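Protein FkbI (Streptomyces hygroscopicus, PDB 1R2J) is an FAD-binding acyl-CoA dehydrogenase family member that probably oxidises a carrier-protein-bound intermediate on the way to the methoxymalonyl extender unit of the polyketide FK520. Local coordinates at residues C40-A45 with L52-N57; A91-T96 with A205-S210. All coordinates share one frame; numbering follows the deposited sequence.

The two contacts follow one another along the chain, contact 1 closing before contact 2 opens, and their centres lie 20 Å apart with nearest atoms about 7 Å from each other. Contact 1 is local, holding a turn after helix 27-35 against the start of helix 54-67 in the N-terminal helical part. Contact 2 is long-range and sets helix 91-100 against the loop that leads from the strand-rich middle part to helix 219-248. Helix 69-88 is their common neighbour: C40 and V43 touch its A82, L207 its V85 and L88. Together they illustrate how an acyl-CoA dehydrogenase fold joins its parts, first within the N-terminal helical part, then between helices and strands.

Contact 1 of 2, residues C40-A45 with L52-N57; sequences CAEVAA and LGSREN
The side-chain amide of N57 and the carboxylate of E42 meet with their planes 76° apart, their chains crossing at about a right angle. The motif is a type I turn, C40 to V43, packed against the N-terminus of helix 54-67 in the N-terminal helical part of an acyl-CoA dehydrogenase fold. One face of the amide is covered by the methyl of A41, with CB 3.1 Å from N57 OD1, and by CG of E42, which lies over the ND2 end. At the carboxylate, N57 ND2 gives a hydrogen bond of 2.6 Å to E42 OE2, arriving on the anti side and 25° out of plane. Water 2 donates to the same oxygen from the opposite side of that plane and also to S54 O. The other oxygen, E42 OE1, forms a salt bridge with K227, which S54 OG also engages, so both carboxylate oxygens are held and the charge is probably well balanced.

G53 is the N-cap. Its N bonds to E56 OE2 at 2.8 Å, the half of a capping box that a glycine can make; the carboxylate is met from above its plane.

Backbone and apolar contacts complete the junction. L52 N donates to A41 O over 2.8 Å, nearly straight at 166°, while L52 CD2 rests 3.7 Å from A41 CB. L52 O receives a CA-H...O contact from E42. N57 reaches across because its CG stands anti to the backbone N, which turns the amide out from the helix toward the turn. Tying the two segments once more, water 1 accepts from A41 N at 2.9 Å and donates to N57 OD1 at 2.8 Å.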
loop_
_atom_site.group_PDB
_atom_site.type_symbol
_atom_site.label_atom_id
_atom_site.label_comp_id
_atom_site.label_asym_id
_atom_site.label_seq_id
_atom_site.Cartn_x
_atom_site.Cartn_y
_atom_site.Cartn_z
ATOM N N CYS A 40 3.102 10.986 -0.952
ATOM C CA CYS A 40 2.045 11.644 -1.715
ATOM C C CYS A 40 2.596 12.201 -3.020
ATOM O O CYS A 40 1.928 12.993 -3.684
ATOM C CB CYS A 40 1.535 12.844 -0.923
ATOM S SG CYS A 40 -0.153 12.809 -0.443
ATOM N N ALA A 41 3.816 11.801 -3.365
ATOM C CA ALA A 41 4.520 12.309 -4.535
ATOM C C ALA A 41 3.749 12.629 -5.816
ATOM O O ALA A 41 4.105 13.574 -6.514
ATOM C CB ALA A 41 5.701 11.395 -4.858
ATOM N N GLU A 42 2.705 11.867 -6.133
ATOM C CA GLU A 42 1.954 12.113 -7.362
ATOM C C GLU A 42 0.958 13.271 -7.303
ATOM O O GLU A 42 0.383 13.655 -8.324
ATOM C CB GLU A 42 1.247 10.830 -7.812
ATOM C CG GLU A 42 2.200 9.818 -8.432
ATOM C CD GLU A 42 1.546 8.483 -8.733
ATOM O OE1 GLU A 42 0.437 8.475 -9.304
ATOM O OE2 GLU A 42 2.150 7.439 -8.401
ATOM N N VAL A 43 0.757 13.832 -6.116
ATOM C CA VAL A 43 -0.164 14.957 -5.981
ATOM C C VAL A 43 0.375 16.157 -6.755
ATOM O O VAL A 43 1.560 16.491 -6.665
ATOM C CB VAL A 43 -0.379 15.329 -4.494
ATOM C CG1 VAL A 43 -1.137 16.650 -4.371
ATOM C CG2 VAL A 43 -1.164 14.221 -3.811
ATOM N N ALA A 44 -0.508 16.783 -7.530
ATOM C CA ALA A 44 -0.168 17.940 -8.348
ATOM C C ALA A 44 0.426 19.077 -7.523
ATOM O O ALA A 44 0.121 19.225 -6.340
ATOM C CB ALA A 44 -1.408 18.422 -9.097
ATOM N N ALA A 45 1.277 19.877 -8.158
ATOM C CA ALA A 45 1.925 21.002 -7.488
ATOM C C ALA A 45 0.914 22.048 -7.027
ATOM O O ALA A 45 1.126 22.731 -6.021
ATOM C CB ALA A 45 2.952 21.641 -8.419
ATOM N N LEU A 52 4.976 14.159 -9.116
ATOM C CA LEU A 52 5.777 13.125 -9.763
ATOM C C LEU A 52 4.926 12.211 -10.644
ATOM O O LEU A 52 3.737 12.010 -10.386
ATOM C CB LEU A 52 6.528 12.294 -8.710
ATOM C CG LEU A 52 7.941 12.787 -8.359
ATOM C CD1 LEU A 52 7.900 14.259 -8.002
ATOM C CD2 LEU A 52 8.519 11.953 -7.216
ATOM N N GLY A 53 5.541 11.677 -11.697
ATOM C CA GLY A 53 4.844 10.766 -12.588
ATOM C C GLY A 53 4.818 9.387 -11.947
ATOM O O GLY A 53 5.389 9.207 -10.880
ATOM N N SER A 54 4.170 8.417 -12.587
ATOM C CA SER A 54 4.084 7.068 -12.034
ATOM C C SER A 54 5.415 6.325 -11.930
ATOM O O SER A 54 5.636 5.580 -10.974
ATOM C CB SER A 54 3.084 6.241 -12.837
ATOM O OG SER A 54 1.765 6.675 -12.557
ATOM N N ARG A 55 6.295 6.512 -12.909
ATOM C CA ARG A 55 7.600 5.865 -12.867
ATOM C C ARG A 55 8.453 6.437 -11.731
ATOM O O ARG A 55 8.995 5.687 -10.921
ATOM C CB ARG A 55 8.337 6.041 -14.202
ATOM C CG ARG A 55 7.565 5.505 -15.395
ATOM C CD ARG A 55 8.380 5.519 -16.691
ATOM N NE ARG A 55 9.531 4.620 -16.654
ATOM C CZ ARG A 55 9.797 3.691 -17.572
ATOM N NH1 ARG A 55 8.991 3.525 -18.612
ATOM N NH2 ARG A 55 10.882 2.935 -17.462
ATOM N N GLU A 56 8.565 7.764 -11.670
ATOM C CA GLU A 56 9.364 8.420 -10.629
ATOM C C GLU A 56 8.862 8.040 -9.242
ATOM O O GLU A 56 9.627 7.568 -8.408
ATOM C CB GLU A 56 9.304 9.944 -10.780
ATOM C CG GLU A 56 9.494 10.437 -12.200
ATOM C CD GLU A 56 9.177 11.918 -12.349
ATOM O OE1 GLU A 56 10.036 12.758 -12.000
ATOM O OE2 GLU A 56 8.059 12.235 -12.807
ATOM N N ASN A 57 7.572 8.253 -8.993
ATOM C CA ASN A 57 7.010 7.909 -7.693
ATOM C C ASN A 57 7.107 6.398 -7.472
ATOM O O ASN A 57 7.303 5.938 -6.348
ATOM C CB ASN A 57 5.548 8.345 -7.606
ATOM C CG ASN A 57 4.914 7.982 -6.270
ATOM O OD1 ASN A 57 5.461 8.285 -5.216
ATOM N ND2 ASN A 57 3.758 7.333 -6.313
HETATM O O HOH W 1 4.682 9.089 -2.684
HETATM O O HOH W 2 3.586 4.976 -9.220
#

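Contact 2 of 2, residues A91-T96 with A205-S210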
loop_
_atom_site.group_PDB
_atom_site.type_symbol
_atom_site.label_atom_id
_atom_site.label_comp_id
_atom_site.label_asym_id
_atom_site.label_seq_id
_atom_site.Cartn_x
_atom_site.Cartn_y
_atom_site.Cartn_z
ATOM N N ALA A 91 -13.709 20.510 -6.927
ATOM C CA ALA A 91 -12.669 21.528 -6.887
ATOM C C ALA A 91 -12.335 21.949 -5.458
ATOM O O ALA A 91 -11.166 22.024 -5.085
ATOM C CB ALA A 91 -13.102 22.744 -7.702
ATOM N N GLY A 92 -13.367 22.220 -4.666
ATOM C CA GLY A 92 -13.150 22.633 -3.291
ATOM C C GLY A 92 -12.643 21.507 -2.412
ATOM O O GLY A 92 -11.832 21.724 -1.510
ATOM N N GLN A 93 -13.127 20.297 -2.674
ATOM C CA GLN A 93 -12.725 19.123 -1.910
ATOM C C GLN A 93 -11.271 18.764 -2.174
ATOM O O GLN A 93 -10.498 18.550 -1.243
ATOM C CB GLN A 93 -13.639 17.948 -2.252
ATOM C CG GLN A 93 -14.931 17.970 -1.457
ATOM C CD GLN A 93 -15.969 17.004 -1.977
ATOM O OE1 GLN A 93 -16.939 16.696 -1.283
ATOM N NE2 GLN A 93 -15.784 16.533 -3.204
ATOM N N ARG A 94 -10.894 18.705 -3.446
ATOM C CA ARG A 94 -9.518 18.389 -3.783
ATOM C C ARG A 94 -8.584 19.472 -3.249
ATOM O O ARG A 94 -7.499 19.175 -2.745
ATOM C CB ARG A 94 -9.347 18.257 -5.301
ATOM C CG ARG A 94 -9.522 19.565 -6.070
ATOM C CD ARG A 94 -9.084 19.409 -7.522
ATOM N NE ARG A 94 -9.830 18.363 -8.218
ATOM C CZ ARG A 94 -10.921 18.575 -8.947
ATOM N NH1 ARG A 94 -11.412 19.799 -9.079
ATOM N NH2 ARG A 94 -11.515 17.560 -9.559
ATOM N N ALA A 95 -9.019 20.726 -3.349
ATOM C CA ALA A 95 -8.222 21.863 -2.897
ATOM C C ALA A 95 -7.964 21.856 -1.394
ATOM O O ALA A 95 -6.903 22.280 -0.936
ATOM C CB ALA A 95 -8.903 23.166 -3.304
ATOM N N THR A 96 -8.928 21.367 -0.625
ATOM C CA THR A 96 -8.784 21.335 0.824
ATOM C C THR A 96 -8.007 20.123 1.342
ATOM O O THR A 96 -7.020 20.265 2.066
ATOM C CB THR A 96 -10.169 21.356 1.513
ATOM O OG1 THR A 96 -10.924 22.477 1.039
ATOM C CG2 THR A 96 -10.014 21.466 3.022
ATOM N N ALA A 205 -17.898 16.666 3.498
ATOM C CA ALA A 205 -16.953 15.585 3.738
ATOM C C ALA A 205 -17.188 14.462 2.744
ATOM O O ALA A 205 -16.271 13.708 2.423
ATOM C CB ALA A 205 -17.103 15.061 5.155
ATOM N N VAL A 206 -18.421 14.354 2.258
ATOM C CA VAL A 206 -18.773 13.321 1.293
ATOM C C VAL A 206 -18.362 13.746 -0.107
ATOM O O VAL A 206 -18.953 14.648 -0.696
ATOM C CB VAL A 206 -20.281 13.042 1.309
ATOM C CG1 VAL A 206 -20.607 11.889 0.383
ATOM C CG2 VAL A 206 -20.727 12.730 2.725
ATOM N N LEU A 207 -17.344 13.081 -0.640
ATOM C CA LEU A 207 -16.832 13.397 -1.967
ATOM C C LEU A 207 -17.919 13.400 -3.035
ATOM O O LEU A 207 -18.859 12.609 -2.986
ATOM C CB LEU A 207 -15.731 12.402 -2.344
ATOM C CG LEU A 207 -14.477 12.429 -1.459
ATOM C CD1 LEU A 207 -13.537 11.310 -1.875
ATOM C CD2 LEU A 207 -13.785 13.780 -1.566
ATOM N N ALA A 208 -17.789 14.307 -3.997
ATOM C CA ALA A 208 -18.747 14.415 -5.090
ATOM C C ALA A 208 -18.608 13.166 -5.948
ATOM O O ALA A 208 -17.526 12.590 -6.051
ATOM C CB ALA A 208 -18.462 15.661 -5.920
ATOM N N GLY A 209 -19.696 12.744 -6.575
ATOM C CA GLY A 209 -19.608 11.542 -7.380
ATOM C C GLY A 209 -19.799 10.323 -6.498
ATOM O O GLY A 209 -19.619 9.188 -6.937
ATOM N N SER A 210 -20.155 10.566 -5.240
ATOM C CA SER A 210 -20.412 9.494 -4.289
ATOM C C SER A 210 -21.784 8.890 -4.580
ATOM O O SER A 210 -22.458 8.406 -3.675
ATOM C CB SER A 210 -20.405 10.025 -2.852
ATOM O OG SER A 210 -19.102 10.055 -2.302
#
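Q93 carries this contact almost alone, laying the end of its side chain against the backbone of V206, L207 and A208. The van der Waals part comes first: Q93 CD sits 3.7 Å from L207 CA, while L207 CD2 closes on Q93 CD at 3.9 Å. A208 adds its methyl, which points toward the helix. With CG anti to the carbonyl carbon (chi1 -83°) and the chain extended beyond it, Q93 spans the gap from helix to loop.

The polar part is less certain. The amide ends between V206 O and A208 N, an acceptor and a donor, and may bond to both, although which way round it lies is not settled. Replacing Q93 by an alanine would probably open a gap over L207 CA and deprive those two backbone groups of their polar neighbour.

Each segment is also braced internally. G92 O takes T96 OG1 at 2.8 Å and T96 N at 3.1 Å from opposite faces of its carbonyl plane. In the type II turn from L207 to S210, S210 OG donates to L207 O over 2.7 Å and also meets V165 N.

Beyond the pair, the loop runs beside strand 164-169, with backbone hydrogen bonds from A205 to V167 and from L207 to V165. V206 turns to strand 126-130, and L207 packs on helix 69-88, joining the N-terminal helices of this acyl-CoA dehydrogenase fold to its strand-rich middle part.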